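Local coordinates for protein Mannose/sialic acid-binding lectin (Polygonatum cyrtonema, PDB 3A0E) that probably binds carbohydrates, mannose in particular, through its bulb-type lectin domain, and is captured here with alpha-D-mannopyranose bound, at residues S5-L10 against L57-N62. Residues are numbered along the deposited sequence; the frame is centred on the assembly and turned at random.
With SO4 (sulfate ion), chain D.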
ATOM      1  N   SER A   5       0.739   3.783   6.261  1.00 13.99           N
ATOM      2  CA  SER A   5       0.349   2.737   7.196  1.00 15.18           C
ATOM      3  C   SER A   5       0.013   3.300   8.573  1.00 14.67           C
ATOM      4  O   SER A   5       0.705   4.185   9.078  1.00 15.89           O
ATOM      5  CB  SER A   5       1.475   1.706   7.322  1.00 15.70           C
ATOM      6  OG  SER A   5       1.739   1.094   6.070  1.00 16.22           O
ATOM      7  N   SER A   6      -1.055   2.785   9.176  1.00 14.53           N
ATOM      8  CA  SER A   6      -1.459   3.240  10.504  1.00 13.63           C
ATOM      9  C   SER A   6      -0.326   2.913  11.470  1.00 14.76           C
ATOM     10  O   SER A   6       0.407   1.941  11.273  1.00 13.70           O
ATOM     11  CB  SER A   6      -2.746   2.530  10.949  1.00 13.39           C
ATOM     12  OG  SER A   6      -2.532   1.141  11.137  1.00 13.01           O
ATOM     13  N   PRO A   7      -0.168   3.713  12.536  1.00 14.70           N
ATOM     14  CA  PRO A   7      -0.969   4.887  12.896  1.00 14.27           C
ATOM     15  C   PRO A   7      -0.329   6.191  12.418  1.00 14.63           C
ATOM     16  O   PRO A   7      -0.552   7.255  13.001  1.00 15.52           O
ATOM     17  CB  PRO A   7      -1.001   4.800  14.412  1.00 14.34           C
ATOM     18  CG  PRO A   7       0.425   4.394  14.713  1.00 17.27           C
ATOM     19  CD  PRO A   7       0.740   3.343  13.640  1.00 16.90           C
ATOM     20  N   ASN A   8       0.452   6.105  11.346  1.00 13.69           N
ATOM     21  CA  ASN A   8       1.162   7.262  10.814  1.00 15.71           C
ATOM     22  C   ASN A   8       0.319   8.326  10.131  1.00 16.11           C
ATOM     23  O   ASN A   8      -0.845   8.106   9.798  1.00 16.01           O
ATOM     24  CB  ASN A   8       2.267   6.788   9.870  1.00 16.28           C
ATOM     25  CG  ASN A   8       3.271   5.900  10.573  1.00 21.04           C
ATOM     26  OD1 ASN A   8       3.879   6.307  11.561  1.00 24.62           O
ATOM     27  ND2 ASN A   8       3.444   4.678  10.075  1.00 20.60           N
ATOM     28  N   SER A   9       0.935   9.485   9.920  1.00 16.48           N
ATOM     29  CA  SER A   9       0.263  10.614   9.295  1.00 16.25           C
ATOM     30  C   SER A   9       0.979  11.128   8.057  1.00 16.46           C
ATOM     31  O   SER A   9       2.180  10.922   7.882  1.00 16.54           O
ATOM     32  CB  SER A   9       0.152  11.780  10.289  1.00 17.31           C
ATOM     33  OG  SER A   9      -0.650  11.451  11.407  1.00 17.76           O
ATOM     34  N   LEU A  10       0.214  11.793   7.200  1.00 16.26           N
ATOM     35  CA  LEU A  10       0.737  12.426   6.000  1.00 17.68           C
ATOM     36  C   LEU A  10       0.647  13.884   6.431  1.00 17.15           C
ATOM     37  O   LEU A  10      -0.450  14.401   6.642  1.00 16.04           O
ATOM     38  CB  LEU A  10      -0.186  12.163   4.804  1.00 16.86           C
ATOM     39  CG  LEU A  10       0.265  12.710   3.445  1.00 19.28           C
ATOM     40  CD1 LEU A  10       1.615  12.112   3.062  1.00 18.18           C
ATOM     41  CD2 LEU A  10      -0.784  12.367   2.396  1.00 19.34           C
ATOM     42  N   LEU A  57      -4.161   7.868   9.557  1.00 14.59           N
ATOM     43  CA  LEU A  57      -4.869   6.598   9.454  1.00 14.68           C
ATOM     44  C   LEU A  57      -4.633   5.929  10.805  1.00 15.30           C
ATOM     45  O   LEU A  57      -3.484   5.710  11.201  1.00 14.55           O
ATOM     46  CB  LEU A  57      -4.290   5.720   8.339  1.00 14.83           C
ATOM     47  CG  LEU A  57      -4.956   4.342   8.231  1.00 14.94           C
ATOM     48  CD1 LEU A  57      -6.454   4.521   7.971  1.00 14.80           C
ATOM     49  CD2 LEU A  57      -4.305   3.528   7.114  1.00 13.28           C
ATOM     50  N   HIS A  58      -5.714   5.614  11.509  1.00 14.19           N
ATOM     51  CA  HIS A  58      -5.626   5.002  12.831  1.00 15.79           C
ATOM     52  C   HIS A  58      -5.535   3.477  12.803  1.00 15.74           C
ATOM     53  O   HIS A  58      -5.918   2.840  11.820  1.00 15.05           O
ATOM     54  CB  HIS A  58      -6.833   5.442  13.662  1.00 15.87           C
ATOM     55  CG  HIS A  58      -6.865   6.915  13.933  1.00 17.90           C
ATOM     56  ND1 HIS A  58      -6.312   7.474  15.066  1.00 19.55           N
ATOM     57  CD2 HIS A  58      -7.334   7.947  13.193  1.00 18.11           C
ATOM     58  CE1 HIS A  58      -6.440   8.789  15.012  1.00 18.43           C
ATOM     59  NE2 HIS A  58      -7.056   9.102  13.885  1.00 19.25           N
ATOM     60  N   ASN A  59      -5.029   2.900  13.891  1.00 15.00           N
ATOM     61  CA  ASN A  59      -4.882   1.454  13.985  1.00 16.16           C
ATOM     62  C   ASN A  59      -6.201   0.693  14.047  1.00 16.72           C
ATOM     63  O   ASN A  59      -6.208  -0.529  14.195  1.00 17.93           O
ATOM     64  CB  ASN A  59      -4.004   1.075  15.184  1.00 16.78           C
ATOM     65  CG  ASN A  59      -2.536   1.385  14.948  1.00 18.60           C
ATOM     66  OD1 ASN A  59      -2.067   1.378  13.807  1.00 16.22           O
ATOM     67  ND2 ASN A  59      -1.799   1.641  16.026  1.00 15.79           N
ATOM     68  N   ASN A  60      -7.318   1.403  13.938  1.00 15.26           N
ATOM     69  CA  ASN A  60      -8.612   0.739  13.947  1.00 17.03           C
ATOM     70  C   ASN A  60      -9.267   0.924  12.578  1.00 15.99           C
ATOM     71  O   ASN A  60     -10.408   0.528  12.367  1.00 17.78           O
ATOM     72  CB  ASN A  60      -9.505   1.285  15.074  1.00 16.75           C
ATOM     73  CG  ASN A  60     -10.060   2.663  14.774  1.00 18.32           C
ATOM     74  OD1 ASN A  60      -9.456   3.441  14.041  1.00 15.67           O
ATOM     75  ND2 ASN A  60     -11.215   2.978  15.364  1.00 18.58           N
ATOM     76  N   GLY A  61      -8.525   1.528  11.651  1.00 16.56           N
ATOM     77  CA  GLY A  61      -9.030   1.733  10.301  1.00 15.13           C
ATOM     78  C   GLY A  61      -9.680   3.069   9.980  1.00 15.26           C
ATOM     79  O   GLY A  61     -10.065   3.306   8.835  1.00 15.67           O
ATOM     80  N   ASN A  62      -9.803   3.949  10.967  1.00 14.62           N
ATOM     81  CA  ASN A  62     -10.424   5.247  10.729  1.00 13.90           C
ATOM     82  C   ASN A  62      -9.411   6.241  10.163  1.00 14.28           C
ATOM     83  O   ASN A  62      -8.296   6.366  10.674  1.00 13.34           O
ATOM     84  CB  ASN A  62     -11.039   5.784  12.031  1.00 13.50           C
ATOM     85  CG  ASN A  62     -11.963   6.972  11.800  1.00 15.07           C
ATOM     86  OD1 ASN A  62     -12.689   7.022  10.809  1.00 13.53           O
ATOM     87  ND2 ASN A  62     -11.952   7.926  12.730  1.00 15.29           N
TER
HETATM   88  S   SO4 D 113       1.756   0.276  17.185  1.00 39.23           S
HETATM   89  O1  SO4 D 113       1.459  -1.164  17.087  1.00 39.38           O
HETATM   90  O2  SO4 D 113       1.107   0.815  18.394  1.00 39.42           O
HETATM   91  O3  SO4 D 113       3.214   0.470  17.271  1.00 40.19           O
HETATM   92  O4  SO4 D 113       1.241   0.976  15.994  1.00 35.86           O
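Two turns of the beta-prism II fold of bulb-type lectins meet where S6 and P7 lie against L57 and N59. In the link between strands 3-5 and 9-10, the cis peptide before P7 and the bond from N8 N to S5 O (3.0 Å) define a type VI beta turn. Across the contact, H58 to G61 form a type I turn joining strands 54-57 and 63-66, with G61 N bonded to H58 O.

The main side-chain link is the hydrogen bond from S6 OG to N59 OD1, at 2.7 Å. The hydroxyl lies in the carbonyl plane, with a C=O...donor angle of 147°. S6 can reach this oxygen because its OG sits between the backbone N and the carbonyl carbon (chi1 66°). The same OG is also bonded to Y85 N, so this buried hydroxyl ties both turns to the segment leading into strand 86-89. The P7 ring is slanted against the N59 amide: CB sits over its face, 3.6 Å from both N59 OD1 and N59 ND2, while CD comes up near the OD1 edge.

Just before the type I turn, L57 O is buried without a conventional hydrogen-bond partner in the model. Two CA-H...O contacts reach L57 O instead, from S6 CA at 3.3 Å and from P7 CA at 3.1 Å. Beside it, L57 N makes a weak bond to N8 O, long at 3.3 Å but nearly straight (165°), close to where strand 9-10 begins pairing with strand 54-57. The L57 side chain touches S6 through CG, which packs on S6 CB, and it also packs on L87 and L63.

The other end of the N59 amide faces a sulfate, probably from the crystallisation liquor and also bonded to H84 NE2: N59 ND2 donates to sulfate O4 at 3.1 Å, so both ends of the amide are engaged.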